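Local coordinates for protein acetaldehyde dehydrogenase (Acetylating) (Geobacillus thermoglucosidasius, PDB 5J78) that probably catalyses the reversible interconversion of acetaldehyde and acetyl-CoA with NAD as redox partner, as an acetylating member of the aldehyde dehydrogenase family, at residues Lys288-Leu293 and Ala298-Glu303; Pro245-Glu250 and Glu407-Asp412; Gly390-Thr395 and Gly444-Asn449; Gln263-Asp268 and Pro366-Tyr371. All blocks are in the same frame, centred on the assembly; numbering follows the deposited sequence.

Interaction 1 of 4, residues Lys288-Leu293 and Ala298-Glu303; sequences KVVAEL and AYFLNE
Ala-298 meets Leu-293 first through the backbone, where the tight turn out of helix 286-295 enters strand 298-300. Its N donates to Leu-293 O over 2.9 Å with a fairly straight N-H (162°). Its methyl group points toward the helix, CB lying 3.8 Å from Leu-293 CB; a small residue suits this place, since the two main chains are close here. Tyr-299 turns the other way, as strand alternation requires, and Phe-300 again faces the helix. With CG anti to its carbonyl carbon (chi1 -78°), Phe-300 carries CZ and CE1 to Val-290 and Leu-293. Val-290 arrives over a face: its CG1 sits 4.1 Å from the ring centroid, a CH-pi contact offset toward the rim, while its CG2 touches CZ of Phe-300 at 3.8 Å. Leu-293 comes instead to the edge, CD1 being 3.9 Å from Phe-300 CZ. Two branched aliphatic side chains thus pack round the end of the ring, Val-290 on one face and Leu-293 at the edge. The helix belongs to the crossover from strand 276-282 to strand 298-300, outermost in the chain's parallel sheet, which pairs with strand 345-349; Leu-293 also touches Val-258 of helix 254-265 and Phe-370 of strand 367-373.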
loop_
_atom_site.group_PDB
_atom_site.type_symbol
_atom_site.label_atom_id
_atom_site.label_comp_id
_atom_site.label_asym_id
_atom_site.label_seq_id
_atom_site.Cartn_x
_atom_site.Cartn_y
_atom_site.Cartn_z
ATOM N N LYS A 288 -48.015 6.949 -30.330
ATOM C CA LYS A 288 -48.823 7.524 -29.247
ATOM C C LYS A 288 -47.944 7.998 -28.079
ATOM O O LYS A 288 -48.216 9.030 -27.459
ATOM C CB LYS A 288 -49.843 6.526 -28.709
ATOM C CG LYS A 288 -50.937 6.103 -29.653
ATOM C CD LYS A 288 -52.145 5.636 -28.837
ATOM C CE LYS A 288 -53.147 4.850 -29.665
ATOM N NZ LYS A 288 -52.550 3.564 -30.125
ATOM N N VAL A 289 -46.889 7.242 -27.785
ATOM C CA VAL A 289 -46.045 7.537 -26.629
ATOM C C VAL A 289 -45.264 8.822 -26.909
ATOM O O VAL A 289 -45.235 9.744 -26.083
ATOM C CB VAL A 289 -45.089 6.338 -26.304
ATOM C CG1 VAL A 289 -44.039 6.722 -25.297
ATOM C CG2 VAL A 289 -45.878 5.171 -25.743
ATOM N N VAL A 290 -44.655 8.882 -28.087
ATOM C CA VAL A 290 -43.911 10.064 -28.518
ATOM C C VAL A 290 -44.796 11.321 -28.458
ATOM O O VAL A 290 -44.384 12.377 -27.968
ATOM C CB VAL A 290 -43.369 9.874 -29.955
ATOM C CG1 VAL A 290 -42.932 11.216 -30.578
ATOM C CG2 VAL A 290 -42.213 8.903 -29.967
ATOM N N ALA A 291 -46.025 11.191 -28.939
ATOM C CA ALA A 291 -46.918 12.330 -29.018
ATOM C C ALA A 291 -47.324 12.746 -27.613
ATOM O O ALA A 291 -47.374 13.936 -27.293
ATOM C CB ALA A 291 -48.149 11.991 -29.885
ATOM N N GLU A 292 -47.581 11.764 -26.755
ATOM C CA GLU A 292 -47.945 12.062 -25.382
ATOM C C GLU A 292 -46.773 12.717 -24.619
ATOM O O GLU A 292 -46.979 13.628 -23.808
ATOM C CB GLU A 292 -48.410 10.790 -24.676
ATOM C CG GLU A 292 -49.059 11.037 -23.333
ATOM C CD GLU A 292 -50.369 11.794 -23.450
ATOM O OE1 GLU A 292 -51.239 11.350 -24.228
ATOM O OE2 GLU A 292 -50.534 12.825 -22.765
ATOM N N LEU A 293 -45.550 12.268 -24.893
ATOM C CA LEU A 293 -44.361 12.864 -24.276
ATOM C C LEU A 293 -44.206 14.322 -24.738
ATOM O O LEU A 293 -43.952 15.226 -23.930
ATOM C CB LEU A 293 -43.092 12.069 -24.624
ATOM C CG LEU A 293 -42.755 10.826 -23.776
ATOM C CD1 LEU A 293 -41.819 9.878 -24.544
ATOM C CD2 LEU A 293 -42.117 11.230 -22.436
ATOM N N ALA A 298 -41.808 17.076 -23.387
ATOM C CA ALA A 298 -40.561 16.500 -23.900
ATOM C C ALA A 298 -40.174 17.122 -25.236
ATOM O O ALA A 298 -41.029 17.326 -26.087
ATOM C CB ALA A 298 -40.685 14.984 -24.064
ATOM N N TYR A 299 -38.880 17.378 -25.409
ATOM C CA TYR A 299 -38.306 17.810 -26.671
ATOM C C TYR A 299 -37.435 16.722 -27.305
ATOM O O TYR A 299 -36.359 16.394 -26.795
ATOM C CB TYR A 299 -37.470 19.078 -26.451
ATOM C CG TYR A 299 -36.962 19.713 -27.722
ATOM C CD1 TYR A 299 -35.743 19.335 -28.273
ATOM C CD2 TYR A 299 -37.693 20.703 -28.369
ATOM C CE1 TYR A 299 -35.261 19.920 -29.454
ATOM C CE2 TYR A 299 -37.222 21.300 -29.556
ATOM C CZ TYR A 299 -36.005 20.903 -30.089
ATOM O OH TYR A 299 -35.525 21.478 -31.258
ATOM N N PHE A 300 -37.894 16.163 -28.419
ATOM C CA PHE A 300 -37.134 15.143 -29.141
ATOM C C PHE A 300 -36.052 15.753 -30.021
ATOM O O PHE A 300 -36.348 16.499 -30.964
ATOM C CB PHE A 300 -38.061 14.288 -30.002
ATOM C CG PHE A 300 -38.815 13.263 -29.232
ATOM C CD1 PHE A 300 -39.900 13.622 -28.457
ATOM C CD2 PHE A 300 -38.442 11.928 -29.283
ATOM C CE1 PHE A 300 -40.598 12.677 -27.741
ATOM C CE2 PHE A 300 -39.137 10.971 -28.578
ATOM C CZ PHE A 300 -40.214 11.339 -27.805
ATOM N N LEU A 301 -34.804 15.414 -29.714
ATOM C CA LEU A 301 -33.650 15.918 -30.447
ATOM C C LEU A 301 -33.562 15.300 -31.837
ATOM O O LEU A 301 -33.825 14.115 -31.993
ATOM C CB LEU A 301 -32.353 15.611 -29.691
ATOM C CG LEU A 301 -32.217 16.089 -28.250
ATOM C CD1 LEU A 301 -30.963 15.487 -27.621
ATOM C CD2 LEU A 301 -32.171 17.610 -28.182
ATOM N N ASN A 302 -33.179 16.088 -32.841
ATOM C CA ASN A 302 -32.911 15.524 -34.162
ATOM C C ASN A 302 -31.454 15.089 -34.177
ATOM O O ASN A 302 -30.745 15.269 -33.182
ATOM C CB ASN A 302 -33.233 16.519 -35.288
ATOM C CG ASN A 302 -32.488 17.831 -35.164
ATOM O OD1 ASN A 302 -31.321 17.877 -34.764
ATOM N ND2 ASN A 302 -33.168 18.921 -35.515
ATOM N N GLU A 303 -31.013 14.544 -35.308
ATOM C CA GLU A 303 -29.698 13.916 -35.397
ATOM C C GLU A 303 -28.567 14.913 -35.110
ATOM O O GLU A 303 -27.609 14.581 -34.420
ATOM C CB GLU A 303 -29.500 13.276 -36.780
ATOM C CG GLU A 303 -30.722 12.527 -37.360
ATOM C CD GLU A 303 -31.181 11.336 -36.537
ATOM O OE1 GLU A 303 -30.460 10.919 -35.604
ATOM O OE2 GLU A 303 -32.277 10.809 -36.834
#

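Interaction 2 of 4, residues Pro245-Glu250 and Glu407-Asp412; sequences PVYIHE and EAYTID
Two tyrosines, Tyr-247 from strand 244-248 and Tyr-409 from helix 403-410, make the whole direct contact. The aromatic part is neither a stack nor a T-shaped pair: the planes are inclined at 41° and the centroids are 5.0 Å apart. What defines it is that CD2 of Tyr-247 lies over the centre of the Tyr-409 ring, 3.9 Å from its CE1. Both side chains have CG anti to the backbone N (chi1 178° for Tyr-247), which carries each ring toward the other segment.

The apolar part adds the base of Tyr-247, whose CB rests 3.7 Å from Tyr-409 CZ, beside the phenol oxygen.

The polar part runs through water. Tyr-409 OH donates to a water at 2.7 Å, lying near the plane of its ring, and this water donates in turn to Pro-245 O at 2.9 Å; the phenol therefore combines an apolar face with a polar end. Tyr-247 OH is turned elsewhere, to Asp-282. A leucine in place of Tyr-409 has neither the ring face nor the hydroxyl, and would probably leave the water without its donor and a gap beside Tyr-247 CB.

The pair lies between the parallel sheet and its covering helices. Tyr-409 touches Leu-280 and Ile-398 of the strands on either side of 244-248 and Ser-380 and Ala-383 of helix 376-388, while Thr-410 and Ile-411 pack against Val-466 and Ile-127 of a neighbouring subunit.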
loop_
_atom_site.group_PDB
_atom_site.type_symbol
_atom_site.label_atom_id
_atom_site.label_comp_id
_atom_site.label_asym_id
_atom_site.label_seq_id
_atom_site.Cartn_x
_atom_site.Cartn_y
_atom_site.Cartn_z
ATOM N N PRO A 245 -33.636 1.357 -16.632
ATOM C CA PRO A 245 -34.443 1.194 -17.840
ATOM C C PRO A 245 -35.900 1.007 -17.481
ATOM O O PRO A 245 -36.183 0.324 -16.496
ATOM C CB PRO A 245 -33.854 -0.060 -18.477
ATOM C CG PRO A 245 -33.456 -0.903 -17.281
ATOM C CD PRO A 245 -32.980 0.088 -16.240
ATOM N N VAL A 246 -36.804 1.605 -18.255
ATOM C CA VAL A 246 -38.231 1.475 -17.999
ATOM C C VAL A 246 -38.945 1.027 -19.268
ATOM O O VAL A 246 -38.806 1.638 -20.334
ATOM C CB VAL A 246 -38.844 2.796 -17.471
ATOM C CG1 VAL A 246 -40.345 2.640 -17.209
ATOM C CG2 VAL A 246 -38.160 3.204 -16.207
ATOM N N TYR A 247 -39.701 -0.059 -19.129
ATOM C CA TYR A 247 -40.446 -0.680 -20.241
ATOM C C TYR A 247 -41.881 -0.179 -20.257
ATOM O O TYR A 247 -42.583 -0.304 -19.253
ATOM C CB TYR A 247 -40.415 -2.206 -20.093
ATOM C CG TYR A 247 -41.168 -3.017 -21.129
ATOM C CD1 TYR A 247 -41.183 -2.650 -22.474
ATOM C CD2 TYR A 247 -41.843 -4.185 -20.761
ATOM C CE1 TYR A 247 -41.874 -3.415 -23.422
ATOM C CE2 TYR A 247 -42.528 -4.950 -21.699
ATOM C CZ TYR A 247 -42.535 -4.561 -23.028
ATOM O OH TYR A 247 -43.211 -5.323 -23.955
ATOM N N ILE A 248 -42.315 0.407 -21.376
ATOM C CA ILE A 248 -43.733 0.724 -21.555
ATOM C C ILE A 248 -44.303 -0.316 -22.510
ATOM O O ILE A 248 -44.015 -0.316 -23.704
ATOM C CB ILE A 248 -43.992 2.155 -22.099
ATOM C CG1 ILE A 248 -43.250 3.200 -21.261
ATOM C CG2 ILE A 248 -45.510 2.458 -22.087
ATOM C CD1 ILE A 248 -43.332 4.637 -21.803
ATOM N N HIS A 249 -45.095 -1.218 -21.949
ATOM C CA HIS A 249 -45.722 -2.300 -22.701
ATOM C C HIS A 249 -47.001 -1.783 -23.373
ATOM O O HIS A 249 -47.632 -0.851 -22.866
ATOM C CB HIS A 249 -46.024 -3.455 -21.747
ATOM C CG HIS A 249 -46.808 -4.572 -22.352
ATOM N ND1 HIS A 249 -48.118 -4.829 -22.003
ATOM C CD2 HIS A 249 -46.462 -5.523 -23.252
ATOM C CE1 HIS A 249 -48.551 -5.877 -22.680
ATOM N NE2 HIS A 249 -47.564 -6.323 -23.436
ATOM N N GLU A 250 -47.386 -2.392 -24.496
ATOM C CA GLU A 250 -48.549 -1.937 -25.270
ATOM C C GLU A 250 -49.823 -1.862 -24.433
ATOM O O GLU A 250 -50.757 -1.135 -24.773
ATOM C CB GLU A 250 -48.767 -2.854 -26.475
ATOM C CG GLU A 250 -49.541 -4.125 -26.174
ATOM C CD GLU A 250 -49.479 -5.146 -27.310
ATOM O OE1 GLU A 250 -50.275 -6.109 -27.284
ATOM O OE2 GLU A 250 -48.637 -4.992 -28.224
ATOM N N GLU A 407 -45.537 -10.176 -14.482
ATOM C CA GLU A 407 -44.930 -11.348 -13.852
ATOM C C GLU A 407 -43.764 -11.908 -14.659
ATOM O O GLU A 407 -42.703 -12.207 -14.110
ATOM C CB GLU A 407 -45.994 -12.427 -13.640
ATOM C CG GLU A 407 -46.850 -12.175 -12.394
ATOM C CD GLU A 407 -48.113 -13.030 -12.335
ATOM O OE1 GLU A 407 -48.263 -13.948 -13.172
ATOM O OE2 GLU A 407 -48.957 -12.780 -11.445
ATOM N N ALA A 408 -43.944 -12.035 -15.964
ATOM C CA ALA A 408 -42.886 -12.559 -16.840
ATOM C C ALA A 408 -41.678 -11.617 -17.004
ATOM O O ALA A 408 -40.521 -12.065 -17.098
ATOM C CB ALA A 408 -43.478 -12.874 -18.209
ATOM N N TYR A 409 -41.941 -10.316 -17.052
ATOM C CA TYR A 409 -40.880 -9.336 -17.302
ATOM C C TYR A 409 -40.001 -9.145 -16.058
ATOM O O TYR A 409 -38.778 -9.026 -16.158
ATOM C CB TYR A 409 -41.476 -7.982 -17.727
ATOM C CG TYR A 409 -40.426 -6.940 -18.047
ATOM C CD1 TYR A 409 -39.644 -7.050 -19.178
ATOM C CD2 TYR A 409 -40.208 -5.853 -17.211
ATOM C CE1 TYR A 409 -38.674 -6.113 -19.478
ATOM C CE2 TYR A 409 -39.244 -4.892 -17.519
ATOM C CZ TYR A 409 -38.486 -5.029 -18.659
ATOM O OH TYR A 409 -37.509 -4.105 -18.970
ATOM N N THR A 410 -40.644 -9.141 -14.895
ATOM C CA THR A 410 -39.998 -8.758 -13.651
ATOM C C THR A 410 -39.178 -9.873 -12.980
ATOM O O THR A 410 -38.225 -9.574 -12.265
ATOM C CB THR A 410 -41.038 -8.248 -12.626
ATOM O OG1 THR A 410 -42.046 -9.247 -12.404
ATOM C CG2 THR A 410 -41.689 -6.945 -13.115
ATOM N N ILE A 411 -39.516 -11.138 -13.215
ATOM C CA ILE A 411 -38.956 -12.229 -12.404
ATOM C C ILE A 411 -37.416 -12.303 -12.468
ATOM O O ILE A 411 -36.774 -12.588 -11.456
ATOM C CB ILE A 411 -39.556 -13.601 -12.801
ATOM C CG1 ILE A 411 -39.033 -14.724 -11.870
ATOM C CG2 ILE A 411 -39.228 -13.934 -14.262
ATOM C CD1 ILE A 411 -39.485 -14.619 -10.417
ATOM N N ASP A 412 -36.823 -12.010 -13.625
ATOM C CA ASP A 412 -35.375 -12.176 -13.806
ATOM C C ASP A 412 -34.557 -10.881 -13.919
ATOM O O ASP A 412 -33.427 -10.902 -14.412
ATOM C CB ASP A 412 -35.109 -13.032 -15.048
ATOM C CG ASP A 412 -35.588 -12.366 -16.338
ATOM O OD1 ASP A 412 -36.305 -11.343 -16.260
ATOM O OD2 ASP A 412 -35.262 -12.875 -17.435
HETATM O O HOH W 1 -37.268 -2.270 -17.067
#

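Interaction 3 of 4, residues Gly390-Thr395 and Gly444-Asn449; sequences GGLGHT and GAIGNN. With ACT (acetate ion), chain E.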
loop_
_atom_site.group_PDB
_atom_site.type_symbol
_atom_site.label_atom_id
_atom_site.label_comp_id
_atom_site.label_asym_id
_atom_site.label_seq_id
_atom_site.Cartn_x
_atom_site.Cartn_y
_atom_site.Cartn_z
ATOM N N GLY A 390 -23.571 0.198 -15.779
ATOM C CA GLY A 390 -23.561 0.966 -14.539
ATOM C C GLY A 390 -24.885 1.118 -13.799
ATOM O O GLY A 390 -25.130 2.167 -13.202
ATOM N N GLY A 391 -25.728 0.089 -13.835
ATOM C CA GLY A 391 -26.963 0.071 -13.072
ATOM C C GLY A 391 -27.296 -1.243 -12.361
ATOM O O GLY A 391 -28.378 -1.373 -11.806
ATOM N N LEU A 392 -26.394 -2.223 -12.367
ATOM C CA LEU A 392 -26.736 -3.542 -11.815
ATOM C C LEU A 392 -27.104 -3.521 -10.328
ATOM O O LEU A 392 -26.429 -2.905 -9.501
ATOM C CB LEU A 392 -25.588 -4.531 -12.028
ATOM C CG LEU A 392 -25.401 -5.014 -13.475
ATOM C CD1 LEU A 392 -24.053 -5.711 -13.613
ATOM C CD2 LEU A 392 -26.526 -5.918 -13.918
ATOM N N GLY A 393 -28.183 -4.223 -10.012
ATOM C CA GLY A 393 -28.654 -4.361 -8.651
ATOM C C GLY A 393 -29.507 -3.199 -8.185
ATOM O O GLY A 393 -30.056 -3.266 -7.098
ATOM N N HIS A 394 -29.645 -2.141 -8.988
ATOM C CA HIS A 394 -30.291 -0.934 -8.464
ATOM C C HIS A 394 -31.805 -0.960 -8.658
ATOM O O HIS A 394 -32.517 -1.505 -7.804
ATOM C CB HIS A 394 -29.659 0.305 -9.085
ATOM C CG HIS A 394 -29.874 1.542 -8.280
ATOM N ND1 HIS A 394 -31.122 2.079 -8.066
ATOM C CD2 HIS A 394 -29.003 2.327 -7.603
ATOM C CE1 HIS A 394 -31.014 3.164 -7.324
ATOM N NE2 HIS A 394 -29.738 3.336 -7.025
ATOM N N THR A 395 -32.294 -0.408 -9.774
ATOM C CA THR A 395 -33.731 -0.257 -10.005
ATOM C C THR A 395 -34.098 -0.462 -11.467
ATOM O O THR A 395 -33.336 -0.095 -12.355
ATOM C CB THR A 395 -34.201 1.130 -9.568
ATOM O OG1 THR A 395 -33.783 1.362 -8.227
ATOM C CG2 THR A 395 -35.714 1.263 -9.626
ATOM N N GLY A 444 -27.044 -4.943 -3.637
ATOM C CA GLY A 444 -26.683 -6.341 -3.450
ATOM C C GLY A 444 -25.302 -6.722 -3.967
ATOM O O GLY A 444 -24.496 -5.866 -4.353
ATOM N N ALA A 445 -25.028 -8.030 -3.961
ATOM C CA ALA A 445 -23.737 -8.546 -4.376
ATOM C C ALA A 445 -23.408 -8.179 -5.818
ATOM O O ALA A 445 -22.256 -7.895 -6.121
ATOM C CB ALA A 445 -23.683 -10.088 -4.196
ATOM N N ILE A 446 -24.409 -8.167 -6.699
ATOM C CA ILE A 446 -24.156 -7.901 -8.102
ATOM C C ILE A 446 -23.651 -6.468 -8.292
ATOM O O ILE A 446 -22.980 -6.166 -9.281
ATOM C CB ILE A 446 -25.416 -8.169 -8.970
ATOM C CG1 ILE A 446 -25.014 -8.361 -10.438
ATOM C CG2 ILE A 446 -26.480 -7.053 -8.810
ATOM C CD1 ILE A 446 -26.070 -9.029 -11.291
ATOM N N GLY A 447 -23.952 -5.595 -7.329
ATOM C CA GLY A 447 -23.397 -4.249 -7.309
ATOM C C GLY A 447 -22.417 -3.996 -6.174
ATOM O O GLY A 447 -22.357 -2.886 -5.655
ATOM N N ASN A 448 -21.666 -5.022 -5.775
ATOM C CA ASN A 448 -20.583 -4.862 -4.789
ATOM C C ASN A 448 -21.052 -4.347 -3.440
ATOM O O ASN A 448 -20.338 -3.610 -2.755
ATOM C CB ASN A 448 -19.497 -3.938 -5.328
ATOM C CG ASN A 448 -18.121 -4.258 -4.749
ATOM O OD1 ASN A 448 -17.425 -5.135 -5.246
ATOM N ND2 ASN A 448 -17.733 -3.553 -3.691
ATOM N N ASN A 449 -22.239 -4.776 -3.035
ATOM C CA ASN A 449 -22.818 -4.333 -1.772
ATOM C C ASN A 449 -23.216 -5.524 -0.902
ATOM O O ASN A 449 -23.529 -6.600 -1.420
ATOM C CB ASN A 449 -24.058 -3.456 -2.005
ATOM C CG ASN A 449 -23.751 -2.113 -2.679
ATOM O OD1 ASN A 449 -24.633 -1.528 -3.341
ATOM N ND2 ASN A 449 -22.529 -1.604 -2.502
HETATM C C ACT E . -31.047 6.560 -4.652
HETATM O O ACT E . -30.142 5.711 -4.737
HETATM O OXT ACT E . -31.846 6.600 -5.621
HETATM C CH3 ACT E . -31.160 7.464 -3.459
#
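Leu-392 and Gly-393, the central residues of a type II beta turn from Gly-391 to His-394, meet Ile-446 of a short 3-10 segment. The side chains of Leu-392 and Ile-446 cross at about a right angle, touching lightly through their ends, CD2 of Leu-392 being 4.1 Å from CD1 of Ile-446. Ile-446 has CG1 anti to its backbone N (chi1 -160°), which places CG2 between N and the carbonyl carbon and presents that branch to the turn. CG2 then lies 3.5 Å from Gly-393 CA, against bare backbone. Glycine fits for two reasons: phi is positive at this third position of the turn, and a beta carbon would run into Ile-446 CG2. Gly-447 is suited for a steric reason alone: a beta carbon there would collide with Leu-392 O. The forked isoleucine thus spans both the leucine and the glycine, joining loop to loop without a hydrogen bond between them. Just past the turn, His-394 faces elsewhere, beside Ala-274, Leu-441 and Cys-443. Its ND1 and Thr-395 OG1 share a hydrogen bond of 2.8 Å, which helps to fix the ring's rotation. At the ring's other nitrogen, NE2 donates a weak, bent bond to O of an acetate ion, 3.3 Å away and near the ring plane.

Interaction 4 of 4, residues Gln263-Asp268 and Pro366-Tyr371; sequences QSKTFD and PILAFY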
loop_
_atom_site.group_PDB
_atom_site.type_symbol
_atom_site.label_atom_id
_atom_site.label_comp_id
_atom_site.label_asym_id
_atom_site.label_seq_id
_atom_site.Cartn_x
_atom_site.Cartn_y
_atom_site.Cartn_z
ATOM N N GLN A 263 -42.682 13.223 -14.215
ATOM C CA GLN A 263 -42.595 13.725 -12.856
ATOM C C GLN A 263 -41.349 13.164 -12.139
ATOM O O GLN A 263 -40.638 13.889 -11.442
ATOM C CB GLN A 263 -43.857 13.377 -12.063
ATOM C CG GLN A 263 -43.937 14.137 -10.736
ATOM C CD GLN A 263 -45.090 13.695 -9.845
ATOM O OE1 GLN A 263 -45.820 12.745 -10.153
ATOM N NE2 GLN A 263 -45.247 14.381 -8.722
ATOM N N SER A 264 -41.094 11.875 -12.326
ATOM C CA SER A 264 -39.970 11.203 -11.682
ATOM C C SER A 264 -38.635 11.643 -12.276
ATOM O O SER A 264 -37.684 11.926 -11.539
ATOM C CB SER A 264 -40.121 9.674 -11.807
ATOM O OG SER A 264 -38.913 9.008 -11.505
ATOM N N LYS A 265 -38.566 11.687 -13.607
ATOM C CA LYS A 265 -37.319 11.996 -14.315
ATOM C C LYS A 265 -36.843 13.421 -14.072
ATOM O O LYS A 265 -35.646 13.666 -13.902
ATOM C CB LYS A 265 -37.495 11.753 -15.818
ATOM C CG LYS A 265 -36.322 12.166 -16.693
ATOM C CD LYS A 265 -35.016 11.559 -16.218
ATOM C CE LYS A 265 -34.019 11.534 -17.312
ATOM N NZ LYS A 265 -32.714 10.987 -16.823
ATOM N N THR A 266 -37.780 14.365 -14.047
ATOM C CA THR A 266 -37.408 15.766 -13.918
ATOM C C THR A 266 -37.337 16.200 -12.455
ATOM O O THR A 266 -37.014 17.343 -12.163
ATOM C CB THR A 266 -38.397 16.680 -14.691
ATOM O OG1 THR A 266 -39.703 16.611 -14.099
ATOM C CG2 THR A 266 -38.466 16.248 -16.157
ATOM N N PHE A 267 -37.627 15.286 -11.533
ATOM C CA PHE A 267 -37.590 15.637 -10.119
ATOM C C PHE A 267 -36.162 16.008 -9.717
ATOM O O PHE A 267 -35.214 15.255 -9.936
ATOM C CB PHE A 267 -38.122 14.492 -9.254
ATOM C CG PHE A 267 -38.155 14.808 -7.777
ATOM C CD1 PHE A 267 -39.238 15.477 -7.218
ATOM C CD2 PHE A 267 -37.122 14.402 -6.942
ATOM C CE1 PHE A 267 -39.288 15.762 -5.845
ATOM C CE2 PHE A 267 -37.155 14.685 -5.565
ATOM C CZ PHE A 267 -38.244 15.374 -5.020
ATOM N N ASP A 268 -36.034 17.197 -9.145
ATOM C CA ASP A 268 -34.744 17.805 -8.851
ATOM C C ASP A 268 -33.810 17.811 -10.058
ATOM O O ASP A 268 -32.592 17.661 -9.917
ATOM C CB ASP A 268 -34.084 17.085 -7.679
ATOM C CG ASP A 268 -33.091 17.966 -6.948
ATOM O OD1 ASP A 268 -33.315 19.199 -6.927
ATOM O OD2 ASP A 268 -32.104 17.437 -6.386
ATOM N N PRO A 366 -32.081 15.830 -16.864
ATOM C CA PRO A 366 -33.353 15.621 -17.559
ATOM C C PRO A 366 -33.134 15.281 -19.037
ATOM O O PRO A 366 -33.618 15.963 -19.946
ATOM C CB PRO A 366 -34.083 16.956 -17.363
ATOM C CG PRO A 366 -33.280 17.728 -16.390
ATOM C CD PRO A 366 -31.890 17.240 -16.502
ATOM N N ILE A 367 -32.380 14.206 -19.249
ATOM C CA ILE A 367 -32.168 13.600 -20.555
ATOM C C ILE A 367 -32.552 12.136 -20.464
ATOM O O ILE A 367 -32.158 11.432 -19.533
ATOM C CB ILE A 367 -30.709 13.704 -21.029
ATOM C CG1 ILE A 367 -30.252 15.155 -20.984
ATOM C CG2 ILE A 367 -30.570 13.116 -22.425
ATOM C CD1 ILE A 367 -28.768 15.381 -21.306
ATOM N N LEU A 368 -33.274 11.679 -21.472
ATOM C CA LEU A 368 -33.856 10.360 -21.497
ATOM C C LEU A 368 -33.582 9.730 -22.855
ATOM O O LEU A 368 -33.848 10.357 -23.880
ATOM C CB LEU A 368 -35.359 10.479 -21.224
ATOM C CG LEU A 368 -36.143 9.282 -20.730
ATOM C CD1 LEU A 368 -35.503 8.641 -19.493
ATOM C CD2 LEU A 368 -37.558 9.726 -20.422
ATOM N N ALA A 369 -33.024 8.522 -22.878
ATOM C CA ALA A 369 -32.917 7.756 -24.130
ATOM C C ALA A 369 -34.249 7.090 -24.441
ATOM O O ALA A 369 -35.015 6.781 -23.533
ATOM C CB ALA A 369 -31.816 6.715 -24.046
ATOM N N PHE A 370 -34.509 6.859 -25.729
ATOM C CA PHE A 370 -35.775 6.294 -26.192
ATOM C C PHE A 370 -35.533 5.126 -27.144
ATOM O O PHE A 370 -35.064 5.327 -28.267
ATOM C CB PHE A 370 -36.603 7.379 -26.894
ATOM C CG PHE A 370 -38.021 6.979 -27.194
ATOM C CD1 PHE A 370 -38.345 6.308 -28.364
ATOM C CD2 PHE A 370 -39.036 7.298 -26.319
ATOM C CE1 PHE A 370 -39.651 5.956 -28.638
ATOM C CE2 PHE A 370 -40.349 6.941 -26.592
ATOM C CZ PHE A 370 -40.655 6.277 -27.750
ATOM N N TYR A 371 -35.857 3.917 -26.696
ATOM C CA TYR A 371 -35.618 2.707 -27.485
ATOM C C TYR A 371 -36.936 2.096 -27.898
ATOM O O TYR A 371 -37.854 1.946 -27.080
ATOM C CB TYR A 371 -34.809 1.661 -26.709
ATOM C CG TYR A 371 -33.383 2.036 -26.382
ATOM C CD1 TYR A 371 -33.085 2.783 -25.247
ATOM C CD2 TYR A 371 -32.333 1.609 -27.179
ATOM C CE1 TYR A 371 -31.770 3.114 -24.932
ATOM C CE2 TYR A 371 -31.021 1.931 -26.874
ATOM C CZ TYR A 371 -30.746 2.686 -25.748
ATOM O OH TYR A 371 -29.442 3.021 -25.444
#
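Lys-265 reaches Pro-366, Ile-367 and Leu-368 by a chain with a single bend. CG leaves anti to the backbone N (chi1 174°), the chain turns at chi2 (53°), and from there it runs extended to NZ. The setting is the parallel sheet of an alpha/beta domain: Lys-265 ends helix 254-265, which is the connection of the beta-alpha-beta unit between the neighbouring strands 244-248 and 276-282, and it bridges to the start of strand 367-373 beyond them.

The amino group is buried and is satisfied by main-chain oxygens. Its bonds to Glu-276 O and Ser-365 O, on strand 276-282 and just before Pro-366, hold it from outside the two segments. Across the contact NZ also approaches Ile-367 O at 2.8 Å, a weak bond whose details are doubtful because that oxygen is crowded in the model. Lysine suits the site because a long apolar shaft can pass between hydrophobic neighbours before delivering N-H groups to several carbonyls. A methionine in its place has no amino group and would probably leave the carbonyls of Glu-276 and Ser-365 without their donor.

Leu-368 turns its CB toward the helix and touches Leu-279 and Leu-345 of the strands flanking its own, whereas the CB of Ile-367 points away from the helix, and its side chain touches Phe-359. Pro-366 lies beside the lysine chain, its CA 4.1 Å from Lys-265 CE. That same methylene carbon, CE of Lys-265, also meets Leu-368, 3.9 Å from its CD1.

Interactions 1, 2 and 4 all reach one parallel sheet. Interactions 1 and 4 are the closest pair, with centres 12 Å apart: Phe-370 of strand 367-373 packs its ring against helix 286-295, CZ lying 3.8 Å from Val-290 CG2. Interaction 1 also touches interaction 2, through Val-289 CG1 and Ile-248 CD1 at 4.1 Å. Interaction 3 lies away from interaction 1, about 30 Å between centres, but adjoins interaction 2 where Pro-245 CD is 3.9 Å from Thr-395 O. Its His-394 touches Ala-274, next to Cys-273, which is oxidised to 3-sulfinoalanine; a cysteine nucleophile is the family hallmark, so interaction 3 probably lies beside the active site.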